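Local coordinates for ESAT-6/WXG100 secretion system protein (PDB 7JQE) that is an extracellular fragment of EsaA, a type VIIb secretion system subunit, and probably helps Gram-positive bacteria export toxin proteins, at residues A[130-135]-A[471-476]; A[172-176]-A[464-469]; A[199-203]-A[415-419]; A[425-430]-A[443-449]. All coordinates share one frame; numbering follows the deposited sequence.

In the fold
The four contacts are spread along an elongated chain. Contacts 1 and 2 share helix 462-491 and touch, with centres about 10 Å apart: Ala175 of contact 2 packs against the backbone of Gln133 and Tyr134, and the rings of Tyr134 and Phe468 meet. Contacts 3 and 4 share helix 396-427, their centres about 20 Å apart and their nearest atoms about 7 Å apart. The pairs do not touch: contacts 2 and 4 come closest, about 14 Å between nearest atoms, whereas the centres of contacts 1 and 3 lie about 55 Å apart. All four contacts also reach the second subunit, so each internal joint lies beside the dimer interface. The bound 1,2-ethanediol molecules probably come from the crystallisation liquor.

Contact 1 (A[130-135]-A[471-476]); sequences VSNQYF and SGVTLY. With EDO (1,2-ethanediol), chain S.
Tyr134 lays one face of its ring over the backbone of Gly472, whose CA sits 3.8 Å from the ring centroid of Tyr134, displaced toward the rim. This CH-pi contact joins the helical segments 130-135 and 471-476, which run nearly antiparallel (164°), and it is possible because glycine presents bare backbone: the CA atoms of Tyr134 and Gly472 are only 5.3 Å apart. With CG beside the backbone N (chi1 -66°), the tyrosine ring lies over Gly472, and Tyr134 OH comes 3.5 Å from CD1 of Leu475. Phe135 also touches this glycine, its CZ beside Gly472 C and 3.8 Å from Val473 CG2, where the side chains cross at about a right angle. Tyr476 returns the approach from the other helix; its ring is turned 58° from that of Phe135, neither stacked nor edge-on, and its CE1 presses on Ser131 CB at 3.6 Å. Serine is small enough to let this ring in, while its OG turns to the backbone of Ser137. The buried hydroxyls find partners outside the two segments: Tyr476 OH bonds to Leu141 N, and Tyr134 OH probably to the amide of Gln133 of the second subunit, whose orientation is uncertain. No hydrogen bond crosses between 130-135 and 471-476, which implies that hydrophobic burial and close fit hold the helices together while polar groups tie them to their surroundings.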
# COMPACT_ATOMS: atom_id res chain seq x y z
N VAL A 130 -44.94 5.24 21.04
CA VAL A 130 -44.60 5.90 19.78
C VAL A 130 -43.61 7.03 20.03
O VAL A 130 -42.69 7.25 19.23
CB VAL A 130 -45.88 6.40 19.08
CG1 VAL A 130 -45.54 7.45 18.04
CG2 VAL A 130 -46.63 5.24 18.44
N SER A 131 -43.77 7.75 21.14
CA SER A 131 -42.88 8.87 21.43
C SER A 131 -41.46 8.39 21.74
O SER A 131 -40.48 9.04 21.36
CB SER A 131 -43.43 9.70 22.59
OG SER A 131 -42.66 10.87 22.80
N ASN A 132 -41.34 7.26 22.44
CA ASN A 132 -40.02 6.73 22.75
C ASN A 132 -39.30 6.24 21.50
O ASN A 132 -38.08 6.43 21.37
CB ASN A 132 -40.13 5.60 23.78
CG ASN A 132 -40.29 6.11 25.20
OD1 ASN A 132 -39.56 7.00 25.63
ND2 ASN A 132 -41.26 5.55 25.92
N GLN A 133 -40.03 5.63 20.57
CA GLN A 133 -39.40 5.11 19.36
C GLN A 133 -38.77 6.23 18.53
O GLN A 133 -37.62 6.12 18.09
CB GLN A 133 -40.43 4.35 18.52
CG GLN A 133 -40.76 2.95 19.02
CD GLN A 133 -39.72 1.92 18.60
OE1 GLN A 133 -39.65 1.54 17.43
NE2 GLN A 133 -38.91 1.48 19.56
N TYR A 134 -39.52 7.31 18.31
CA TYR A 134 -39.14 8.34 17.35
C TYR A 134 -38.47 9.55 17.97
O TYR A 134 -37.62 10.17 17.32
CB TYR A 134 -40.36 8.82 16.56
CG TYR A 134 -40.97 7.77 15.65
CD1 TYR A 134 -41.90 6.86 16.13
CD2 TYR A 134 -40.61 7.69 14.31
CE1 TYR A 134 -42.46 5.89 15.31
CE2 TYR A 134 -41.16 6.73 13.48
CZ TYR A 134 -42.09 5.84 13.98
OH TYR A 134 -42.64 4.88 13.15
N PHE A 135 -38.81 9.90 19.20
CA PHE A 135 -38.29 11.11 19.83
C PHE A 135 -37.27 10.84 20.92
O PHE A 135 -36.62 11.78 21.38
CB PHE A 135 -39.45 11.95 20.41
CG PHE A 135 -40.49 12.33 19.39
CD1 PHE A 135 -40.13 12.58 18.08
CD2 PHE A 135 -41.82 12.44 19.75
CE1 PHE A 135 -41.09 12.94 17.14
CE2 PHE A 135 -42.78 12.79 18.82
CZ PHE A 135 -42.42 13.04 17.52
N SER A 471 -42.17 11.16 10.36
CA SER A 471 -43.02 10.00 10.60
C SER A 471 -43.53 9.99 12.03
O SER A 471 -44.72 9.76 12.28
CB SER A 471 -42.26 8.71 10.28
OG SER A 471 -42.03 8.58 8.89
N GLY A 472 -42.64 10.23 12.99
CA GLY A 472 -43.06 10.25 14.38
C GLY A 472 -44.07 11.34 14.68
O GLY A 472 -45.05 11.12 15.40
N VAL A 473 -43.85 12.54 14.13
CA VAL A 473 -44.76 13.65 14.38
C VAL A 473 -46.15 13.35 13.82
O VAL A 473 -47.16 13.64 14.46
CB VAL A 473 -44.18 14.96 13.80
CG1 VAL A 473 -45.23 16.06 13.83
CG2 VAL A 473 -42.95 15.38 14.57
N THR A 474 -46.21 12.77 12.62
CA THR A 474 -47.51 12.41 12.05
C THR A 474 -48.22 11.39 12.92
O THR A 474 -49.40 11.55 13.25
CB THR A 474 -47.33 11.88 10.63
OG1 THR A 474 -46.67 12.86 9.83
CG2 THR A 474 -48.68 11.55 10.02
N LEU A 475 -47.51 10.33 13.32
CA LEU A 475 -48.12 9.32 14.18
C LEU A 475 -48.53 9.93 15.52
O LEU A 475 -49.66 9.73 15.98
CB LEU A 475 -47.16 8.15 14.39
CG LEU A 475 -46.96 7.24 13.17
CD1 LEU A 475 -45.87 6.19 13.42
CD2 LEU A 475 -48.28 6.57 12.80
N TYR A 476 -47.63 10.68 16.15
CA TYR A 476 -47.95 11.27 17.44
C TYR A 476 -49.11 12.25 17.32
O TYR A 476 -50.01 12.27 18.18
CB TYR A 476 -46.71 11.96 18.03
CG TYR A 476 -46.81 12.20 19.52
CD1 TYR A 476 -46.37 11.24 20.42
CD2 TYR A 476 -47.34 13.38 20.02
CE1 TYR A 476 -46.46 11.44 21.79
CE2 TYR A 476 -47.44 13.59 21.39
CZ TYR A 476 -47.00 12.62 22.27
OH TYR A 476 -47.10 12.83 23.62
C1 EDO S . -39.85 7.93 6.18
O1 EDO S . -39.72 7.20 7.41
C2 EDO S . -39.74 6.99 4.99
O2 EDO S . -40.79 6.01 5.05

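Contact 2 (A[172-176]-A[464-469]); sequences VKSAL and DVTNFK
Val172 meets Val465 and Phe468 at a near-perpendicular helix-helix crossing, in which segments 172-176 and 464-469, on helices 169-179 and 462-491, cross at 92°. CG1 of Val172 drops into a hollow on the partner helix, 3.5 Å from Val465 O and 3.7 Å from CD2 of Phe468, with the backbone N of Lys469 forming another wall. A branched valine suits this spot: while CG1 fills the hollow, CG2 rests against the methylenes of Lys469. Val465 is the answering bump. It wedges between Val172 and Lys173, its CG1 against the former and its CG2 3.8 Å from CG of Lys173. Phe468 supplies the broad surface. Leu176 CD1 stands over the centre of that ring, 3.8 Å from the Phe468 centroid and 13° off the normal, whereas Val172 CG1 meets its edge, so two methyl groups one turn apart on the same helix approach face and edge. The short side chain of Ala175 lets CE2 of Phe468 come to 4.2 Å from Ala175 CB. The leucine gets there by setting CG opposite its backbone N (chi1 -175°). The two lysines spend only their aliphatic parts here; their extended chains lead away, Lys173 NZ to the backbone O of Asp458. At the end of the crossing, Leu176 CD2 touches Asp464 CB at 4.2 Å, and Asp464 OD2 accepts a hydrogen bond from Ser183 N of the second subunit.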
# COMPACT_ATOMS: atom_id res chain seq x y z
N VAL A 172 -34.09 13.07 17.75
CA VAL A 172 -34.52 12.14 16.72
C VAL A 172 -33.34 11.32 16.21
O VAL A 172 -33.46 10.12 15.94
CB VAL A 172 -35.23 12.90 15.58
CG1 VAL A 172 -35.65 11.94 14.48
CG2 VAL A 172 -36.43 13.67 16.11
N LYS A 173 -32.18 11.97 16.06
CA LYS A 173 -31.00 11.24 15.59
C LYS A 173 -30.63 10.12 16.56
O LYS A 173 -30.31 9.01 16.13
CB LYS A 173 -29.84 12.21 15.39
CG LYS A 173 -28.66 11.62 14.63
CD LYS A 173 -27.62 12.68 14.31
CE LYS A 173 -26.55 12.14 13.35
NZ LYS A 173 -25.51 13.17 13.04
N SER A 174 -30.68 10.40 17.86
CA SER A 174 -30.42 9.36 18.85
C SER A 174 -31.46 8.25 18.77
O SER A 174 -31.13 7.07 18.91
CB SER A 174 -30.38 9.96 20.25
OG SER A 174 -29.57 11.12 20.29
N ALA A 175 -32.72 8.61 18.54
CA ALA A 175 -33.76 7.60 18.44
C ALA A 175 -33.57 6.74 17.19
O ALA A 175 -33.76 5.52 17.24
CB ALA A 175 -35.15 8.25 18.43
N LEU A 176 -33.19 7.35 16.07
CA LEU A 176 -32.92 6.56 14.87
C LEU A 176 -31.70 5.67 15.07
O LEU A 176 -31.70 4.51 14.64
CB LEU A 176 -32.72 7.49 13.67
CG LEU A 176 -32.54 6.81 12.32
CD1 LEU A 176 -33.77 5.99 11.94
CD2 LEU A 176 -32.21 7.84 11.24
N ASP A 464 -32.47 11.54 6.49
CA ASP A 464 -33.10 10.41 7.17
C ASP A 464 -33.64 10.83 8.53
O ASP A 464 -34.74 10.41 8.92
CB ASP A 464 -32.10 9.26 7.31
CG ASP A 464 -31.93 8.47 6.03
OD1 ASP A 464 -32.68 8.73 5.06
OD2 ASP A 464 -31.05 7.59 5.98
N VAL A 465 -32.88 11.64 9.27
CA VAL A 465 -33.36 12.14 10.55
C VAL A 465 -34.60 12.99 10.36
O VAL A 465 -35.55 12.93 11.15
CB VAL A 465 -32.25 12.91 11.29
CG1 VAL A 465 -32.82 13.65 12.49
CG2 VAL A 465 -31.14 11.96 11.72
N THR A 466 -34.62 13.82 9.31
CA THR A 466 -35.79 14.65 9.04
C THR A 466 -37.01 13.79 8.75
O THR A 466 -38.08 14.00 9.33
CB THR A 466 -35.50 15.59 7.87
OG1 THR A 466 -34.72 16.70 8.32
CG2 THR A 466 -36.81 16.10 7.27
N ASN A 467 -36.87 12.82 7.84
CA ASN A 467 -38.00 11.97 7.48
C ASN A 467 -38.45 11.11 8.66
O ASN A 467 -39.64 10.84 8.82
CB ASN A 467 -37.64 11.10 6.28
CG ASN A 467 -37.59 11.90 4.99
OD1 ASN A 467 -38.18 12.98 4.89
ND2 ASN A 467 -36.90 11.37 3.99
N PHE A 468 -37.50 10.66 9.49
CA PHE A 468 -37.87 9.93 10.70
C PHE A 468 -38.64 10.82 11.66
O PHE A 468 -39.66 10.41 12.23
CB PHE A 468 -36.61 9.37 11.37
CG PHE A 468 -36.87 8.29 12.38
CD1 PHE A 468 -37.36 7.05 11.98
CD2 PHE A 468 -36.59 8.49 13.72
CE1 PHE A 468 -37.58 6.05 12.91
CE2 PHE A 468 -36.81 7.49 14.65
CZ PHE A 468 -37.31 6.27 14.24
N LYS A 469 -38.16 12.05 11.85
CA LYS A 469 -38.89 13.02 12.67
C LYS A 469 -40.29 13.24 12.12
O LYS A 469 -41.26 13.33 12.88
CB LYS A 469 -38.11 14.33 12.72
CG LYS A 469 -38.66 15.38 13.67
CD LYS A 469 -37.97 16.72 13.47
CE LYS A 469 -38.41 17.73 14.53
NZ LYS A 469 -37.77 19.06 14.34

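Contact 3 (A[199-203]-A[415-419]); sequences LMGSV and KIDTA. With EDO (1,2-ethanediol), chain F.
Leu199 and Thr418 make a tight apolar touch, with CD1 of Leu199 3.4 Å from CG2 of Thr418 and the two side chains crossing at about a right angle. Val203 gives the second close point: its CG2 lies 3.5 Å from Lys415 CB, the two side chains running alongside one another, pointing oppositely, while its CG1 reaches Ile416 CG1 at 3.9 Å. Ala419 keeps the helix surface low, so CG of Met200 (present as selenomethionine) can come to 4.2 Å from CB of Ala419 before the rest of the methionine runs on to helix 225-244. Around Ser202 the contact is polar and sparser, resting on one hydrogen bond. There Lys415 bends at its third torsion (chi3 -91°), turning NZ back over the turn to donate a 2.9 Å hydrogen bond to Ser202 OG; the same ammonium group bonds Gln412 OE1. Lysine suits this, its stem greasy and its tip charged. Nearby, Thr418 OG1 shares a hydrogen bond with a 1,2-ethanediol, probably from the crystallisation liquor. The arrangement is that of a type I beta turn, Met200 to Val203, closed by Val203 N to Met200 O, docking the C-terminal part of helix 191-200 on helix 396-427.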
# COMPACT_ATOMS: atom_id res chain seq x y z
N LEU A 199 4.29 -11.02 3.97
CA LEU A 199 5.40 -10.21 3.47
C LEU A 199 6.47 -10.02 4.54
O LEU A 199 7.67 -10.16 4.27
CB LEU A 199 4.88 -8.86 2.99
CG LEU A 199 4.25 -8.80 1.60
CD1 LEU A 199 3.56 -7.47 1.39
CD2 LEU A 199 5.33 -9.01 0.54
N MSE A 200 6.05 -9.69 5.75
CA MSE A 200 7.00 -9.36 6.81
C MSE A 200 7.75 -10.58 7.33
O MSE A 200 8.76 -10.44 8.03
CB MSE A 200 6.28 -8.65 7.97
CG MSE A 200 5.69 -7.30 7.58
SE MSE A 200 4.93 -6.28 9.06
CE MSE A 200 6.44 -6.27 10.28
N GLY A 201 7.26 -11.77 6.99
CA GLY A 201 7.90 -12.99 7.48
C GLY A 201 9.34 -13.15 7.00
O GLY A 201 10.13 -13.86 7.63
N SER A 202 9.69 -12.51 5.88
CA SER A 202 11.04 -12.59 5.33
C SER A 202 11.72 -11.23 5.32
O SER A 202 12.62 -10.98 4.51
CB SER A 202 11.01 -13.19 3.93
OG SER A 202 10.35 -12.33 3.03
N VAL A 203 11.31 -10.34 6.21
CA VAL A 203 11.87 -9.00 6.30
C VAL A 203 12.44 -8.78 7.70
O VAL A 203 11.91 -9.30 8.69
CB VAL A 203 10.81 -7.92 5.97
CG1 VAL A 203 11.34 -6.54 6.30
CG2 VAL A 203 10.42 -8.02 4.51
N LYS A 415 9.99 -5.64 -0.58
CA LYS A 415 9.11 -6.08 0.50
C LYS A 415 8.87 -4.97 1.51
O LYS A 415 7.73 -4.76 1.96
CB LYS A 415 9.70 -7.33 1.17
CG LYS A 415 9.44 -8.60 0.36
CD LYS A 415 10.08 -9.83 0.98
CE LYS A 415 11.49 -10.05 0.45
NZ LYS A 415 12.05 -11.36 0.85
N ILE A 416 9.92 -4.25 1.89
CA ILE A 416 9.77 -3.14 2.83
C ILE A 416 8.81 -2.10 2.27
O ILE A 416 7.95 -1.58 2.99
CB ILE A 416 11.14 -2.53 3.16
CG1 ILE A 416 11.98 -3.50 3.99
CG2 ILE A 416 10.98 -1.19 3.87
CD1 ILE A 416 13.47 -3.25 3.88
N ASP A 417 8.94 -1.78 0.98
CA ASP A 417 8.09 -0.75 0.39
C ASP A 417 6.64 -1.21 0.32
O ASP A 417 5.73 -0.45 0.67
CB ASP A 417 8.60 -0.36 -1.00
CG ASP A 417 9.80 0.57 -0.95
OD1 ASP A 417 9.81 1.50 -0.11
OD2 ASP A 417 10.74 0.37 -1.74
N THR A 418 6.41 -2.44 -0.12
CA THR A 418 5.05 -2.95 -0.25
C THR A 418 4.35 -2.98 1.10
O THR A 418 3.28 -2.39 1.27
CB THR A 418 5.08 -4.34 -0.88
OG1 THR A 418 5.58 -4.24 -2.21
CG2 THR A 418 3.67 -4.94 -0.91
N ALA A 419 4.94 -3.66 2.09
CA ALA A 419 4.28 -3.80 3.38
C ALA A 419 4.08 -2.45 4.06
O ALA A 419 3.03 -2.20 4.66
CB ALA A 419 5.09 -4.74 4.28
C1 EDO F . 7.18 -8.84 -4.51
O1 EDO F . 6.03 -8.60 -5.33
C2 EDO F . 6.96 -8.25 -3.12
O2 EDO F . 6.77 -6.83 -3.23

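Contact 4 (A[425-430]-A[443-449]); sequences TLYGEP and PSANSVA. With EDO (1,2-ethanediol), chain M; EDO (1,2-ethanediol), chain H.
Leu426 O accepts a 2.8 Å hydrogen bond from Ala449 N, so the last turn of helix 396-427 is joined to the first turn of helix 448-451. Ahead of the second helix stands its N-cap, Ser447, which closes a type I beta turn from Ser444; both N and OG of Ser447 bond to Ser444 O, and the hydroxyl also caps Asn450 N weakly. Gly428 is the first residue to leave helical geometry, and the chain continues extended into Glu429. Bent at its second torsion (chi2 -74°), Glu429 brings its carboxylate to this turn: OE1 takes Asn446 ND2 at 2.9 Å through its syn lone pair, the carboxylate and amide planes standing 78° apart. OE2 probably receives the backbone N of Asn446 too, but its modelled position is less sure. Asparagine suits the place because its amide can donate to the acid; separately, its backbone O accepts from Tyr452 OH of the second subunit. Apolar contacts flank this network. Leu426 CD2 meets Val448 CG1 at 3.7 Å, and Ala449, being small, puts CB over one face of the Tyr427 ring. Pro443 comes to that ring's edge, its CG 4.1 Å from Tyr427 CD2.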
# COMPACT_ATOMS: atom_id res chain seq x y z
N THR A 425 -1.67 2.73 4.26
CA THR A 425 -2.97 2.97 3.63
C THR A 425 -4.12 2.52 4.51
O THR A 425 -5.23 3.04 4.39
CB THR A 425 -3.04 2.25 2.28
OG1 THR A 425 -1.92 2.64 1.48
CG2 THR A 425 -4.33 2.60 1.56
N LEU A 426 -3.88 1.55 5.39
CA LEU A 426 -4.92 1.02 6.27
C LEU A 426 -5.02 1.78 7.59
O LEU A 426 -6.12 1.96 8.12
CB LEU A 426 -4.68 -0.46 6.54
CG LEU A 426 -4.84 -1.40 5.34
CD1 LEU A 426 -4.44 -2.83 5.70
CD2 LEU A 426 -6.27 -1.36 4.81
N TYR A 427 -3.89 2.23 8.14
CA TYR A 427 -3.89 2.82 9.47
C TYR A 427 -3.59 4.31 9.50
O TYR A 427 -3.67 4.92 10.57
CB TYR A 427 -2.89 2.08 10.37
CG TYR A 427 -3.33 0.66 10.64
CD1 TYR A 427 -2.97 -0.37 9.79
CD2 TYR A 427 -4.13 0.36 11.74
CE1 TYR A 427 -3.38 -1.67 10.02
CE2 TYR A 427 -4.55 -0.93 11.98
CZ TYR A 427 -4.17 -1.94 11.12
OH TYR A 427 -4.58 -3.23 11.35
N GLY A 428 -3.28 4.92 8.36
CA GLY A 428 -3.07 6.35 8.32
C GLY A 428 -4.34 7.13 8.04
O GLY A 428 -5.23 6.69 7.31
N GLU A 429 -4.43 8.30 8.66
CA GLU A 429 -5.42 9.26 8.22
C GLU A 429 -5.30 9.43 6.71
O GLU A 429 -4.18 9.37 6.17
CB GLU A 429 -5.22 10.60 8.93
CG GLU A 429 -5.68 10.60 10.38
CD GLU A 429 -7.19 10.63 10.49
OE1 GLU A 429 -7.81 11.56 9.92
OE2 GLU A 429 -7.76 9.72 11.14
N PRO A 430 -6.39 9.62 5.99
CA PRO A 430 -6.30 9.68 4.52
C PRO A 430 -5.26 10.69 4.08
O PRO A 430 -5.31 11.86 4.45
CB PRO A 430 -7.71 10.09 4.10
CG PRO A 430 -8.59 9.63 5.23
CD PRO A 430 -7.77 9.82 6.47
N PRO A 443 -6.35 2.84 16.00
CA PRO A 443 -6.46 3.53 14.70
C PRO A 443 -7.16 4.87 14.83
O PRO A 443 -8.00 5.07 15.70
CB PRO A 443 -7.28 2.55 13.85
CG PRO A 443 -7.09 1.21 14.51
CD PRO A 443 -6.94 1.49 15.98
N SER A 444 -6.81 5.79 13.93
CA SER A 444 -7.42 7.11 13.92
C SER A 444 -8.81 7.05 13.27
O SER A 444 -9.13 6.14 12.51
CB SER A 444 -6.54 8.11 13.19
OG SER A 444 -6.41 7.76 11.83
N ALA A 445 -9.62 8.07 13.58
CA ALA A 445 -11.05 8.02 13.26
C ALA A 445 -11.31 7.78 11.78
O ALA A 445 -12.20 7.01 11.42
CB ALA A 445 -11.73 9.31 13.72
N ASN A 446 -10.54 8.43 10.91
CA ASN A 446 -10.76 8.35 9.47
C ASN A 446 -9.94 7.26 8.79
O ASN A 446 -10.03 7.10 7.56
CB ASN A 446 -10.47 9.70 8.82
CG ASN A 446 -11.29 10.82 9.43
OD1 ASN A 446 -12.45 11.03 9.08
ND2 ASN A 446 -10.69 11.54 10.38
N SER A 447 -9.15 6.50 9.54
CA SER A 447 -8.35 5.45 8.94
C SER A 447 -9.24 4.39 8.30
O SER A 447 -10.37 4.17 8.72
CB SER A 447 -7.46 4.80 10.00
OG SER A 447 -8.22 3.93 10.82
N VAL A 448 -8.70 3.72 7.28
CA VAL A 448 -9.43 2.61 6.68
C VAL A 448 -9.71 1.53 7.72
O VAL A 448 -10.77 0.90 7.70
CB VAL A 448 -8.66 2.05 5.47
CG1 VAL A 448 -9.30 0.76 4.99
CG2 VAL A 448 -8.60 3.09 4.35
N ALA A 449 -8.78 1.31 8.65
CA ALA A 449 -8.98 0.28 9.66
C ALA A 449 -10.22 0.56 10.49
O ALA A 449 -10.86 -0.38 10.99
CB ALA A 449 -7.76 0.17 10.57
C1 EDO M . -6.19 -3.45 14.02
O1 EDO M . -7.20 -3.38 13.01
C2 EDO M . -6.22 -2.17 14.86
O2 EDO M . -5.27 -2.26 15.93
C1 EDO H . -2.30 7.05 1.89
O1 EDO H . -2.79 8.39 1.87
C2 EDO H . -1.97 6.68 3.34
O2 EDO H . -3.11 6.91 4.18